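Local coordinates for protein SSD1 (Saccharomyces cerevisiae S288C, PDB 7AM1) that binds untranslated regions of mRNA and acts as a translation repressor, being a pseudonuclease member of the RNase II family that has no enzymatic activity, at residues 61-66 and 210-215; 356-361 and 470-475; 370-375 and 479-484; 735-740 and 747-752. All coordinates share one frame; numbering follows the deposited sequence.

Contact 1 of 4, residues 61-66 and 210-215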
loop_
_atom_site.group_PDB
_atom_site.type_symbol
_atom_site.label_atom_id
_atom_site.label_comp_id
_atom_site.label_asym_id
_atom_site.label_seq_id
_atom_site.Cartn_x
_atom_site.Cartn_y
_atom_site.Cartn_z
ATOM N N ASN A 61 14.460 18.694 14.037
ATOM C CA ASN A 61 14.158 20.121 14.040
ATOM C C ASN A 61 12.739 20.417 13.560
ATOM O O ASN A 61 12.509 21.266 12.697
ATOM C CB ASN A 61 15.180 20.893 13.205
ATOM C CG ASN A 61 15.227 22.357 13.569
ATOM O OD1 ASN A 61 14.583 22.788 14.528
ATOM N ND2 ASN A 61 16.002 23.130 12.823
ATOM N N ARG A 62 11.773 19.724 14.154
ATOM C CA ARG A 62 10.354 20.036 14.014
ATOM C C ARG A 62 9.803 19.717 12.631
ATOM O O ARG A 62 8.650 20.058 12.339
ATOM C CB ARG A 62 10.094 21.512 14.352
ATOM C CG ARG A 62 10.621 21.902 15.737
ATOM C CD ARG A 62 10.790 23.407 15.910
ATOM N NE ARG A 62 11.890 23.924 15.097
ATOM C CZ ARG A 62 11.824 25.013 14.334
ATOM N NH1 ARG A 62 10.712 25.739 14.284
ATOM N NH2 ARG A 62 12.885 25.389 13.633
ATOM N N ALA A 63 10.577 19.055 11.775
ATOM C CA ALA A 63 10.058 18.635 10.481
ATOM C C ALA A 63 9.016 17.539 10.668
ATOM O O ALA A 63 9.030 16.800 11.656
ATOM C CB ALA A 63 11.189 18.141 9.579
ATOM N N LEU A 64 8.091 17.450 9.717
ATOM C CA LEU A 64 7.031 16.456 9.766
ATOM C C LEU A 64 7.219 15.417 8.667
ATOM O O LEU A 64 7.903 15.647 7.665
ATOM C CB LEU A 64 5.651 17.110 9.620
ATOM C CG LEU A 64 5.237 18.135 10.678
ATOM C CD1 LEU A 64 3.920 18.792 10.277
ATOM C CD2 LEU A 64 5.128 17.507 12.056
ATOM N N GLU A 65 6.596 14.260 8.881
ATOM C CA GLU A 65 6.545 13.208 7.873
ATOM C C GLU A 65 6.157 13.785 6.517
ATOM O O GLU A 65 5.204 14.560 6.407
ATOM C CB GLU A 65 5.541 12.134 8.303
ATOM C CG GLU A 65 5.266 11.065 7.250
ATOM C CD GLU A 65 6.377 10.040 7.153
ATOM O OE1 GLU A 65 6.396 9.275 6.165
ATOM O OE2 GLU A 65 7.242 10.013 8.056
ATOM N N GLY A 66 6.922 13.419 5.489
ATOM C CA GLY A 66 6.646 13.836 4.132
ATOM C C GLY A 66 7.241 15.168 3.737
ATOM O O GLY A 66 7.238 15.503 2.544
ATOM N N VAL A 210 18.048 21.541 8.679
ATOM C CA VAL A 210 18.314 22.968 8.842
ATOM C C VAL A 210 17.223 23.841 8.245
ATOM O O VAL A 210 17.245 25.064 8.458
ATOM C CB VAL A 210 19.685 23.362 8.248
ATOM C CG1 VAL A 210 20.798 22.585 8.938
ATOM C CG2 VAL A 210 19.717 23.134 6.733
ATOM N N ALA A 211 16.276 23.266 7.510
ATOM C CA ALA A 211 15.176 24.038 6.954
ATOM C C ALA A 211 14.143 23.076 6.392
ATOM O O ALA A 211 14.476 21.961 5.980
ATOM C CB ALA A 211 15.661 25.002 5.862
ATOM N N VAL A 212 12.889 23.514 6.390
ATOM C CA VAL A 212 11.819 22.816 5.690
ATOM C C VAL A 212 11.634 23.507 4.348
ATOM O O VAL A 212 11.305 24.699 4.294
ATOM C CB VAL A 212 10.511 22.812 6.494
ATOM C CG1 VAL A 212 9.395 22.160 5.671
ATOM C CG2 VAL A 212 10.699 22.090 7.825
ATOM N N LEU A 213 11.854 22.769 3.263
ATOM C CA LEU A 213 11.770 23.361 1.936
ATOM C C LEU A 213 10.350 23.336 1.387
ATOM O O LEU A 213 9.930 24.291 0.725
ATOM C CB LEU A 213 12.724 22.641 0.979
ATOM C CG LEU A 213 14.190 22.607 1.426
ATOM C CD1 LEU A 213 15.041 21.794 0.458
ATOM C CD2 LEU A 213 14.759 24.017 1.585
ATOM N N ASP A 214 9.594 22.272 1.654
ATOM C CA ASP A 214 8.230 22.201 1.153
ATOM C C ASP A 214 7.414 21.255 2.022
ATOM O O ASP A 214 7.936 20.285 2.579
ATOM C CB ASP A 214 8.209 21.748 -0.312
ATOM C CG ASP A 214 6.974 22.225 -1.055
ATOM O OD1 ASP A 214 6.163 22.972 -0.468
ATOM O OD2 ASP A 214 6.826 21.867 -2.241
ATOM N N ARG A 215 6.126 21.566 2.137
ATOM C CA ARG A 215 5.171 20.753 2.876
ATOM C C ARG A 215 3.812 20.918 2.215
ATOM O O ARG A 215 3.391 22.047 1.950
ATOM C CB ARG A 215 5.104 21.179 4.345
ATOM C CG ARG A 215 3.993 20.524 5.144
ATOM C CD ARG A 215 4.021 20.995 6.608
ATOM N NE ARG A 215 5.301 20.723 7.262
ATOM C CZ ARG A 215 5.715 21.316 8.381
ATOM N NH1 ARG A 215 4.955 22.227 8.976
ATOM N NH2 ARG A 215 6.896 21.002 8.900
HETATM O O HOH W 1 6.446 22.076 11.818
#

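Contact 2 of 4, residues 356-361 and 470-475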
loop_
_atom_site.group_PDB
_atom_site.type_symbol
_atom_site.label_atom_id
_atom_site.label_comp_id
_atom_site.label_asym_id
_atom_site.label_seq_id
_atom_site.Cartn_x
_atom_site.Cartn_y
_atom_site.Cartn_z
ATOM N N ARG A 356 -10.142 9.311 -35.449
ATOM C CA ARG A 356 -10.135 8.003 -36.090
ATOM C C ARG A 356 -11.342 7.215 -35.604
ATOM O O ARG A 356 -11.551 7.060 -34.398
ATOM C CB ARG A 356 -8.843 7.246 -35.782
ATOM C CG ARG A 356 -8.768 5.873 -36.458
ATOM C CD ARG A 356 -7.353 5.297 -36.452
ATOM N NE ARG A 356 -7.330 3.922 -36.951
ATOM C CZ ARG A 356 -6.278 3.110 -36.887
ATOM N NH1 ARG A 356 -5.141 3.522 -36.343
ATOM N NH2 ARG A 356 -6.365 1.878 -37.370
ATOM N N ASN A 357 -12.144 6.728 -36.541
ATOM C CA ASN A 357 -13.447 6.168 -36.214
ATOM C C ASN A 357 -13.350 4.651 -36.099
ATOM O O ASN A 357 -12.923 3.977 -37.041
ATOM C CB ASN A 357 -14.483 6.565 -37.264
ATOM C CG ASN A 357 -15.891 6.236 -36.831
ATOM O OD1 ASN A 357 -16.264 5.067 -36.739
ATOM N ND2 ASN A 357 -16.683 7.266 -36.552
ATOM N N PHE A 358 -13.739 4.124 -34.937
ATOM C CA PHE A 358 -13.804 2.689 -34.692
ATOM C C PHE A 358 -15.239 2.248 -34.409
ATOM O O PHE A 358 -15.460 1.301 -33.653
ATOM C CB PHE A 358 -12.914 2.278 -33.513
ATOM C CG PHE A 358 -11.440 2.492 -33.734
ATOM C CD1 PHE A 358 -10.709 1.627 -34.536
ATOM C CD2 PHE A 358 -10.777 3.536 -33.104
ATOM C CE1 PHE A 358 -9.346 1.818 -34.729
ATOM C CE2 PHE A 358 -9.415 3.737 -33.294
ATOM C CZ PHE A 358 -8.698 2.877 -34.099
ATOM N N THR A 359 -16.229 2.917 -35.003
ATOM C CA THR A 359 -17.620 2.646 -34.661
ATOM C C THR A 359 -18.281 1.616 -35.569
ATOM O O THR A 359 -19.376 1.144 -35.242
ATOM C CB THR A 359 -18.450 3.937 -34.702
ATOM O OG1 THR A 359 -18.437 4.476 -36.029
ATOM C CG2 THR A 359 -17.893 4.970 -33.732
ATOM N N ASP A 360 -17.655 1.258 -36.690
ATOM C CA ASP A 360 -18.210 0.250 -37.588
ATOM C C ASP A 360 -18.086 -1.120 -36.933
ATOM O O ASP A 360 -16.989 -1.685 -36.858
ATOM C CB ASP A 360 -17.492 0.282 -38.935
ATOM C CG ASP A 360 -18.200 -0.542 -39.993
ATOM O OD1 ASP A 360 -18.936 -1.482 -39.630
ATOM O OD2 ASP A 360 -18.020 -0.246 -41.194
ATOM N N THR A 361 -19.208 -1.651 -36.443
ATOM C CA THR A 361 -19.205 -2.942 -35.766
ATOM C C THR A 361 -18.955 -4.106 -36.718
ATOM O O THR A 361 -18.817 -5.243 -36.250
ATOM C CB THR A 361 -20.528 -3.147 -35.020
ATOM O OG1 THR A 361 -21.632 -2.960 -35.914
ATOM C CG2 THR A 361 -20.641 -2.156 -33.864
ATOM N N SER A 470 -9.711 9.305 -31.079
ATOM C CA SER A 470 -10.538 8.301 -31.727
ATOM C C SER A 470 -11.963 8.382 -31.201
ATOM O O SER A 470 -12.285 9.172 -30.307
ATOM C CB SER A 470 -9.974 6.894 -31.497
ATOM O OG SER A 470 -9.862 6.626 -30.108
ATOM N N THR A 471 -12.815 7.539 -31.773
ATOM C CA THR A 471 -14.197 7.365 -31.350
ATOM C C THR A 471 -14.502 5.880 -31.451
ATOM O O THR A 471 -14.184 5.251 -32.466
ATOM C CB THR A 471 -15.161 8.171 -32.229
ATOM O OG1 THR A 471 -14.832 9.564 -32.157
ATOM C CG2 THR A 471 -16.598 7.971 -31.784
ATOM N N ILE A 472 -15.108 5.321 -30.403
ATOM C CA ILE A 472 -15.437 3.904 -30.367
ATOM C C ILE A 472 -16.920 3.757 -30.066
ATOM O O ILE A 472 -17.577 4.667 -29.557
ATOM C CB ILE A 472 -14.599 3.117 -29.328
ATOM C CG1 ILE A 472 -14.940 3.541 -27.893
ATOM C CG2 ILE A 472 -13.111 3.299 -29.603
ATOM C CD1 ILE A 472 -14.312 2.659 -26.820
ATOM N N SER A 473 -17.444 2.578 -30.403
ATOM C CA SER A 473 -18.794 2.167 -30.023
ATOM C C SER A 473 -18.699 0.695 -29.662
ATOM O O SER A 473 -18.761 -0.178 -30.532
ATOM C CB SER A 473 -19.793 2.394 -31.161
ATOM O OG SER A 473 -21.109 2.081 -30.739
ATOM N N PRO A 474 -18.531 0.377 -28.372
ATOM C CA PRO A 474 -18.270 -1.019 -27.996
ATOM C C PRO A 474 -19.364 -1.963 -28.471
ATOM O O PRO A 474 -20.552 -1.633 -28.464
ATOM C CB PRO A 474 -18.199 -0.969 -26.464
ATOM C CG PRO A 474 -17.835 0.443 -26.149
ATOM C CD PRO A 474 -18.492 1.279 -27.206
ATOM N N SER A 475 -18.944 -3.151 -28.893
ATOM C CA SER A 475 -19.883 -4.216 -29.209
ATOM C C SER A 475 -20.241 -5.031 -27.981
ATOM O O SER A 475 -21.328 -5.619 -27.930
ATOM C CB SER A 475 -19.298 -5.133 -30.284
ATOM O OG SER A 475 -19.223 -4.456 -31.524
#

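Contact 3 of 4, residues 370-375 and 479-484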
loop_
_atom_site.group_PDB
_atom_site.type_symbol
_atom_site.label_atom_id
_atom_site.label_comp_id
_atom_site.label_asym_id
_atom_site.label_seq_id
_atom_site.Cartn_x
_atom_site.Cartn_y
_atom_site.Cartn_z
ATOM N N SER A 370 -15.071 -3.568 -17.684
ATOM C CA SER A 370 -15.641 -2.991 -16.479
ATOM C C SER A 370 -15.014 -3.641 -15.254
ATOM O O SER A 370 -14.656 -4.823 -15.263
ATOM C CB SER A 370 -17.162 -3.166 -16.445
ATOM O OG SER A 370 -17.520 -4.529 -16.315
ATOM N N GLU A 371 -14.883 -2.851 -14.198
ATOM C CA GLU A 371 -14.361 -3.316 -12.923
ATOM C C GLU A 371 -15.474 -3.223 -11.890
ATOM O O GLU A 371 -16.234 -2.249 -11.867
ATOM C CB GLU A 371 -13.133 -2.490 -12.521
ATOM C CG GLU A 371 -11.951 -2.684 -13.487
ATOM C CD GLU A 371 -10.822 -1.673 -13.308
ATOM O OE1 GLU A 371 -11.004 -0.482 -13.663
ATOM O OE2 GLU A 371 -9.739 -2.082 -12.833
ATOM N N LEU A 372 -15.597 -4.258 -11.063
ATOM C CA LEU A 372 -16.699 -4.339 -10.112
ATOM C C LEU A 372 -16.833 -3.067 -9.292
ATOM O O LEU A 372 -15.884 -2.638 -8.629
ATOM C CB LEU A 372 -16.494 -5.535 -9.181
ATOM C CG LEU A 372 -17.738 -5.996 -8.424
ATOM C CD1 LEU A 372 -17.797 -7.494 -8.260
ATOM C CD2 LEU A 372 -17.723 -5.303 -7.048
ATOM N N GLY A 373 -18.027 -2.479 -9.328
ATOM C CA GLY A 373 -18.326 -1.288 -8.566
ATOM C C GLY A 373 -17.839 -0.001 -9.185
ATOM O O GLY A 373 -18.041 1.068 -8.593
ATOM N N TRP A 374 -17.219 -0.064 -10.357
ATOM C CA TRP A 374 -16.595 1.086 -10.987
ATOM C C TRP A 374 -17.103 1.194 -12.419
ATOM O O TRP A 374 -17.834 0.330 -12.910
ATOM C CB TRP A 374 -15.066 0.954 -10.933
ATOM C CG TRP A 374 -14.313 2.168 -11.363
ATOM C CD1 TRP A 374 -13.381 2.245 -12.354
ATOM C CD2 TRP A 374 -14.426 3.485 -10.812
ATOM N NE1 TRP A 374 -12.900 3.528 -12.453
ATOM C CE2 TRP A 374 -13.529 4.310 -11.518
ATOM C CE3 TRP A 374 -15.199 4.046 -9.789
ATOM C CZ2 TRP A 374 -13.383 5.666 -11.237
ATOM C CZ3 TRP A 374 -15.053 5.391 -9.509
ATOM C CH2 TRP A 374 -14.150 6.187 -10.230
ATOM N N VAL A 375 -16.724 2.281 -13.086
ATOM C CA VAL A 375 -17.123 2.529 -14.466
ATOM C C VAL A 375 -16.284 1.680 -15.412
ATOM O O VAL A 375 -15.471 0.858 -14.974
ATOM C CB VAL A 375 -16.989 4.025 -14.809
ATOM C CG1 VAL A 375 -17.853 4.859 -13.879
ATOM C CG2 VAL A 375 -15.532 4.463 -14.723
ATOM N N SER A 479 -16.850 -7.724 -17.533
ATOM C CA SER A 479 -16.154 -7.495 -16.280
ATOM C C SER A 479 -14.916 -8.382 -16.218
ATOM O O SER A 479 -14.815 -9.397 -16.913
ATOM C CB SER A 479 -17.052 -7.799 -15.082
ATOM O OG SER A 479 -17.308 -9.187 -15.005
ATOM N N LEU A 480 -13.969 -7.991 -15.362
ATOM C CA LEU A 480 -12.783 -8.814 -15.163
ATOM C C LEU A 480 -13.158 -10.199 -14.657
ATOM O O LEU A 480 -12.481 -11.181 -14.977
ATOM C CB LEU A 480 -11.820 -8.130 -14.192
ATOM C CG LEU A 480 -11.137 -6.866 -14.716
ATOM C CD1 LEU A 480 -10.312 -6.204 -13.621
ATOM C CD2 LEU A 480 -10.258 -7.184 -15.919
ATOM N N GLU A 481 -14.234 -10.297 -13.871
ATOM C CA GLU A 481 -14.711 -11.605 -13.439
ATOM C C GLU A 481 -15.203 -12.414 -14.630
ATOM O O GLU A 481 -14.888 -13.604 -14.753
ATOM C CB GLU A 481 -15.827 -11.448 -12.405
ATOM C CG GLU A 481 -15.360 -10.971 -11.036
ATOM C CD GLU A 481 -14.933 -9.515 -11.030
ATOM O OE1 GLU A 481 -15.434 -8.744 -11.876
ATOM O OE2 GLU A 481 -14.093 -9.143 -10.181
ATOM N N GLN A 482 -15.963 -11.778 -15.524
ATOM C CA GLN A 482 -16.409 -12.459 -16.733
ATOM C C GLN A 482 -15.233 -12.801 -17.637
ATOM O O GLN A 482 -15.194 -13.886 -18.226
ATOM C CB GLN A 482 -17.422 -11.589 -17.477
ATOM C CG GLN A 482 -18.732 -11.404 -16.736
ATOM C CD GLN A 482 -19.656 -10.419 -17.421
ATOM O OE1 GLN A 482 -19.205 -9.483 -18.081
ATOM N NE2 GLN A 482 -20.960 -10.633 -17.277
ATOM N N LEU A 483 -14.266 -11.886 -17.764
ATOM C CA LEU A 483 -13.064 -12.188 -18.536
ATOM C C LEU A 483 -12.363 -13.418 -17.977
ATOM O O LEU A 483 -11.962 -14.316 -18.725
ATOM C CB LEU A 483 -12.122 -10.980 -18.539
ATOM C CG LEU A 483 -10.781 -11.184 -19.248
ATOM C CD1 LEU A 483 -10.985 -11.550 -20.711
ATOM C CD2 LEU A 483 -9.907 -9.947 -19.135
ATOM N N ASP A 484 -12.211 -13.476 -16.652
ATOM C CA ASP A 484 -11.593 -14.638 -16.021
ATOM C C ASP A 484 -12.346 -15.917 -16.355
ATOM O O ASP A 484 -11.741 -16.926 -16.736
ATOM C CB ASP A 484 -11.534 -14.431 -14.512
ATOM C CG ASP A 484 -10.222 -13.860 -14.067
ATOM O OD1 ASP A 484 -9.179 -14.490 -14.341
ATOM O OD2 ASP A 484 -10.231 -12.763 -13.474
#

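Contact 4 of 4, residues 735-740 and 747-752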
loop_
_atom_site.group_PDB
_atom_site.type_symbol
_atom_site.label_atom_id
_atom_site.label_comp_id
_atom_site.label_asym_id
_atom_site.label_seq_id
_atom_site.Cartn_x
_atom_site.Cartn_y
_atom_site.Cartn_z
ATOM N N MET A 735 -1.996 -22.604 10.258
ATOM C CA MET A 735 -0.598 -22.803 9.914
ATOM C C MET A 735 -0.076 -21.542 9.241
ATOM O O MET A 735 -0.773 -20.915 8.439
ATOM C CB MET A 735 -0.435 -24.014 8.995
ATOM C CG MET A 735 -0.886 -25.328 9.615
ATOM S SD MET A 735 -0.026 -25.694 11.158
ATOM C CE MET A 735 1.667 -25.764 10.577
ATOM N N ALA A 736 1.136 -21.144 9.611
ATOM C CA ALA A 736 1.805 -19.997 9.020
ATOM C C ALA A 736 3.234 -20.395 8.679
ATOM O O ALA A 736 3.735 -21.431 9.123
ATOM C CB ALA A 736 1.790 -18.789 9.969
ATOM N N THR A 737 3.901 -19.547 7.904
ATOM C CA THR A 737 5.287 -19.763 7.510
ATOM C C THR A 737 6.172 -18.735 8.199
ATOM O O THR A 737 5.833 -17.547 8.247
ATOM C CB THR A 737 5.451 -19.668 5.989
ATOM O OG1 THR A 737 4.680 -20.698 5.357
ATOM C CG2 THR A 737 6.918 -19.797 5.589
ATOM N N VAL A 738 7.293 -19.200 8.742
ATOM C CA VAL A 738 8.271 -18.325 9.379
ATOM C C VAL A 738 9.078 -17.623 8.297
ATOM O O VAL A 738 9.644 -18.272 7.410
ATOM C CB VAL A 738 9.187 -19.127 10.316
ATOM C CG1 VAL A 738 10.244 -18.221 10.934
ATOM C CG2 VAL A 738 8.364 -19.827 11.389
ATOM N N LEU A 739 9.141 -16.294 8.372
ATOM C CA LEU A 739 9.845 -15.490 7.379
ATOM C C LEU A 739 11.196 -14.991 7.872
ATOM O O LEU A 739 12.162 -14.980 7.102
ATOM C CB LEU A 739 8.971 -14.302 6.967
ATOM C CG LEU A 739 9.407 -13.498 5.742
ATOM C CD1 LEU A 739 9.605 -14.399 4.539
ATOM C CD2 LEU A 739 8.373 -12.422 5.431
ATOM N N GLN A 740 11.283 -14.587 9.140
ATOM C CA GLN A 740 12.526 -14.120 9.736
ATOM C C GLN A 740 12.565 -14.551 11.196
ATOM O O GLN A 740 11.536 -14.566 11.876
ATOM C CB GLN A 740 12.665 -12.593 9.645
ATOM C CG GLN A 740 13.024 -12.052 8.257
ATOM C CD GLN A 740 14.432 -12.425 7.828
ATOM O OE1 GLN A 740 15.410 -11.797 8.236
ATOM N NE2 GLN A 740 14.540 -13.456 7.009
ATOM N N ASP A 747 9.105 -13.417 12.732
ATOM C CA ASP A 747 8.024 -12.980 11.863
ATOM C C ASP A 747 7.414 -14.175 11.144
ATOM O O ASP A 747 8.124 -15.090 10.713
ATOM C CB ASP A 747 8.523 -11.950 10.846
ATOM C CG ASP A 747 9.071 -10.701 11.508
ATOM O OD1 ASP A 747 8.679 -10.431 12.665
ATOM O OD2 ASP A 747 9.885 -9.992 10.874
ATOM N N VAL A 748 6.093 -14.161 11.028
ATOM C CA VAL A 748 5.354 -15.168 10.284
ATOM C C VAL A 748 4.485 -14.433 9.279
ATOM O O VAL A 748 4.082 -13.287 9.501
ATOM C CB VAL A 748 4.491 -16.063 11.203
ATOM C CG1 VAL A 748 5.368 -16.841 12.176
ATOM C CG2 VAL A 748 3.473 -15.221 11.960
ATOM N N PHE A 749 4.198 -15.088 8.164
ATOM C CA PHE A 749 3.224 -14.556 7.227
ATOM C C PHE A 749 2.215 -15.645 6.909
ATOM O O PHE A 749 2.497 -16.843 7.013
ATOM C CB PHE A 749 3.881 -13.992 5.953
ATOM C CG PHE A 749 4.545 -15.017 5.096
ATOM C CD1 PHE A 749 5.746 -15.585 5.479
ATOM C CD2 PHE A 749 3.984 -15.385 3.887
ATOM C CE1 PHE A 749 6.369 -16.524 4.684
ATOM C CE2 PHE A 749 4.597 -16.325 3.086
ATOM C CZ PHE A 749 5.795 -16.897 3.484
ATOM N N ILE A 750 1.014 -15.200 6.567
ATOM C CA ILE A 750 -0.122 -16.088 6.360
ATOM C C ILE A 750 -0.679 -15.720 4.991
ATOM O O ILE A 750 -1.458 -14.763 4.884
ATOM C CB ILE A 750 -1.153 -15.925 7.486
ATOM C CG1 ILE A 750 -0.444 -15.932 8.849
ATOM C CG2 ILE A 750 -2.187 -17.042 7.425
ATOM C CD1 ILE A 750 -1.330 -15.562 10.025
ATOM N N PRO A 751 -0.282 -16.412 3.918
ATOM C CA PRO A 751 -0.721 -15.985 2.579
ATOM C C PRO A 751 -2.227 -15.970 2.416
ATOM O O PRO A 751 -2.745 -15.193 1.602
ATOM C CB PRO A 751 -0.058 -17.010 1.646
ATOM C CG PRO A 751 1.102 -17.537 2.414
ATOM C CD PRO A 751 0.674 -17.533 3.857
ATOM N N GLU A 752 -2.947 -16.809 3.163
ATOM C CA GLU A 752 -4.397 -16.855 3.040
ATOM C C GLU A 752 -5.056 -15.576 3.526
ATOM O O GLU A 752 -6.189 -15.286 3.131
ATOM C CB GLU A 752 -4.954 -18.051 3.810
ATOM C CG GLU A 752 -4.586 -19.396 3.206
ATOM C CD GLU A 752 -3.178 -19.841 3.554
ATOM O OE1 GLU A 752 -2.532 -19.194 4.408
ATOM O OE2 GLU A 752 -2.720 -20.841 2.963
HETATM O O HOH W 2 -0.518 -20.047 5.812
#

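Contact 1 of 4, residues 61-66 and 210-215
Leu-64 and Arg-215 make the closest approach of this contact, and the arginine repays being followed outward from its root. Its CB leads into a straight run, with CG opposite the backbone N (chi1 172°) and CD continuing that line, so the chain climbs from the end of strand 206-214 toward the loop 61-66. A bend at chi3 (-58°) then swings the head over the leucine. NE is the first atom to meet it, 3.8 Å from CD1 of Leu-64. At CZ the fit is closer: Leu-64 CD1 sits over the centre of one guanidinium face, 3.6 Å from Arg-215 CZ, a methyl laid on a flat cation. NH1 touches the same methyl. NH2 has the richest surroundings, with Leu-64 CG at 3.8 Å and a salt bridge to Asp-67, whose OD2 also accepts from Leu-64 N. A water completes the link, accepting from Arg-215 NH2 at 3.1 Å and donating to Arg-62 O at 3.0 Å. No direct hydrogen bond crosses between the segments. Lower down, Ala-63 CB rests against Val-212 CG2 at 4.3 Å. Arg-62 turns the other way, its NE and NH2 gripping OD1 of Asn-61 side-on while NH1 reaches Trp-290 O. The loop links helix 56-60 to strand 68-73, which pairs antiparallel with strand 206-214 in a five-stranded sheet of order 1-2-3-5-4 whose first and last strands also pair. That topology, with a helix between the third and fourth strands, is consistent with the OB fold of an N-terminal cold-shock domain, as in RNase II relatives.

Contact 2 of 4, residues 356-361 and 470-475
Phe-358 N donates to Thr-471 O (2.8 Å, 155° at the hydrogen), and Thr-471 N donates to Arg-356 O at 3.0 Å. Thr-471 thus bonds through both its N-H and its carbonyl to residues flanking Asn-357, the alternation expected of parallel strands. Arg-356 O also receives a CA-H contact from Ser-470. Asn-357 also opens an Asx turn, its OD1 accepting from Thr-359 N at 2.8 Å. The turn brings Thr-359 CG2 to within 3.8 Å of Thr-471 CG2, and its CB against Ser-473 CB. Beneath the other face of the sheet, the Phe-358 ring receives Ser-470 CB at its edge, 3.7 Å from CE2, while Ile-472 CG2 packs against Phe-358 CB. CZ of the same ring lies under one face of the Arg-356 guanidinium, and Tyr-364 meets the ring edge-to-face. With a serine in place of Phe-358 the ring is gone, and the Arg-356 guanidinium would probably lose the surface under its face, with a gap opening beside Ser-470 CB and Tyr-364. Both backbone bonds fall at Thr-471; beyond it the segments meet mainly through side chains, and Ser-473 N is buried without a partner, a polar cost the packing must bear.

Contact 3 of 4, residues 370-375 and 479-484
Ser-370 O is approached by two groups at once: Leu-480 N donates to it at 3.2 Å, and CA of Ser-479 brings a C-H to the same oxygen at 3.2 Å. The N-H arrives almost in line with the carbonyl, although the bond is bent at the hydrogen (139°). Ser-370 and Ser-479 are thereby paired as parallel strand neighbours, their side chains on one face of the sheet, with Ser-370 OG 3.5 Å from Ser-479 CB. Ser-479 is also the N-cap of helix 480-488. Its chi1 of 69° stands OG between the backbone N and the carbonyl carbon, where it accepts from Gln-482 N at 3.0 Å; in return Ser-479 N donates to Gln-482 OE1 at 3.0 Å, along a nearly straight path (166°). Next to this polar joint, Glu-371 and Leu-480 run side by side in the same direction, and CG of the glutamate touches CD1 of the leucine at 3.9 Å. Leu-480 goes on to meet Ile-549 of helix 544-568. Segment 370-375 departs through a type II turn from Glu-371 to Trp-374, closed by Trp-374 N on Glu-371 O at 2.8 Å, with Gly-373 supplying the positive phi. Strand 476-479 thus pairs with strand 367-370 at one border of the mixed sheet of the RNB domain and passes straight into a helix whose first turn is closed by a classic capping box.

Contact 4 of 4, residues 735-740 and 747-752
Phe-749 lies alongside Thr-737, and the two side chains leave the sheet in the same direction. The phenylalanine's CG stands between its own backbone N and carbonyl carbon (chi1 66°), which leans the ring across to the partner strand and brings CE1 to 3.4 Å from Thr-737 CG2. The Leu-739 side chain runs at about a right angle to that of Phe-749, with its CB 3.8 Å from Phe-749 CD1. Helix 617-629 covers this side through Ile-625, which meets Phe-749, and Leu-626, which meets Leu-739. Exchanging Phe-749 for an alanine would probably leave Thr-737 CG2 and Leu-739 without their common partner and open a gap beside Ile-625. On the reverse face Ala-736 CB touches Ile-750 CG1 at 3.8 Å and also Val-748, close to where Val-738 and Val-748 form a non-hydrogen-bonded pair. The strands belong to an antiparallel hairpin in a five-stranded sheet of order 3-2-1-4-5, consistent with the C-terminal OB fold of DIS3L2-like proteins. Thr-737 and Phe-749 exchange two backbone bonds, the one from Thr-737 N almost perfectly straight (175°). Further along, a classic beta bulge sets Leu-739 and Gln-740 both opposite Asp-747: Leu-739 N donates to Asp-747 O at 2.8 Å, and Asp-747 N to Gln-740 O at 2.8 Å. Gln-740 folds back, its NE2 donating to Leu-739 O at 2.8 Å. The Asp-747 carboxylate turns to Tyr-742 and Arg-758. At the far end a water donates to Met-735 O at 2.8 Å and to Glu-752 OE1, whose carboxylate also pairs with Arg-851.

Overall arrangement
Contacts 2 and 3 belong together: their segments alternate along the chain, lie within the RNB domain and have centres about 21 Å apart. They also occupy the two borders of one mixed sheet, since 356-358 and 476-479 are its outermost strands, and each joins its neighbour in parallel. Contacts 1 and 4 belong to two other five-stranded sheets, both consistent with OB folds, with centres about 37 Å apart. Of the RNB pair, contact 3 comes nearer to contact 4, about 17 Å between nearest atoms, whereas contacts 1 and 2 are the most distant, with centres about 51 Å apart. A pentaethylene glycol, probably from crystallisation, lies about 3 Å from the Arg-215 side chain in contact 1.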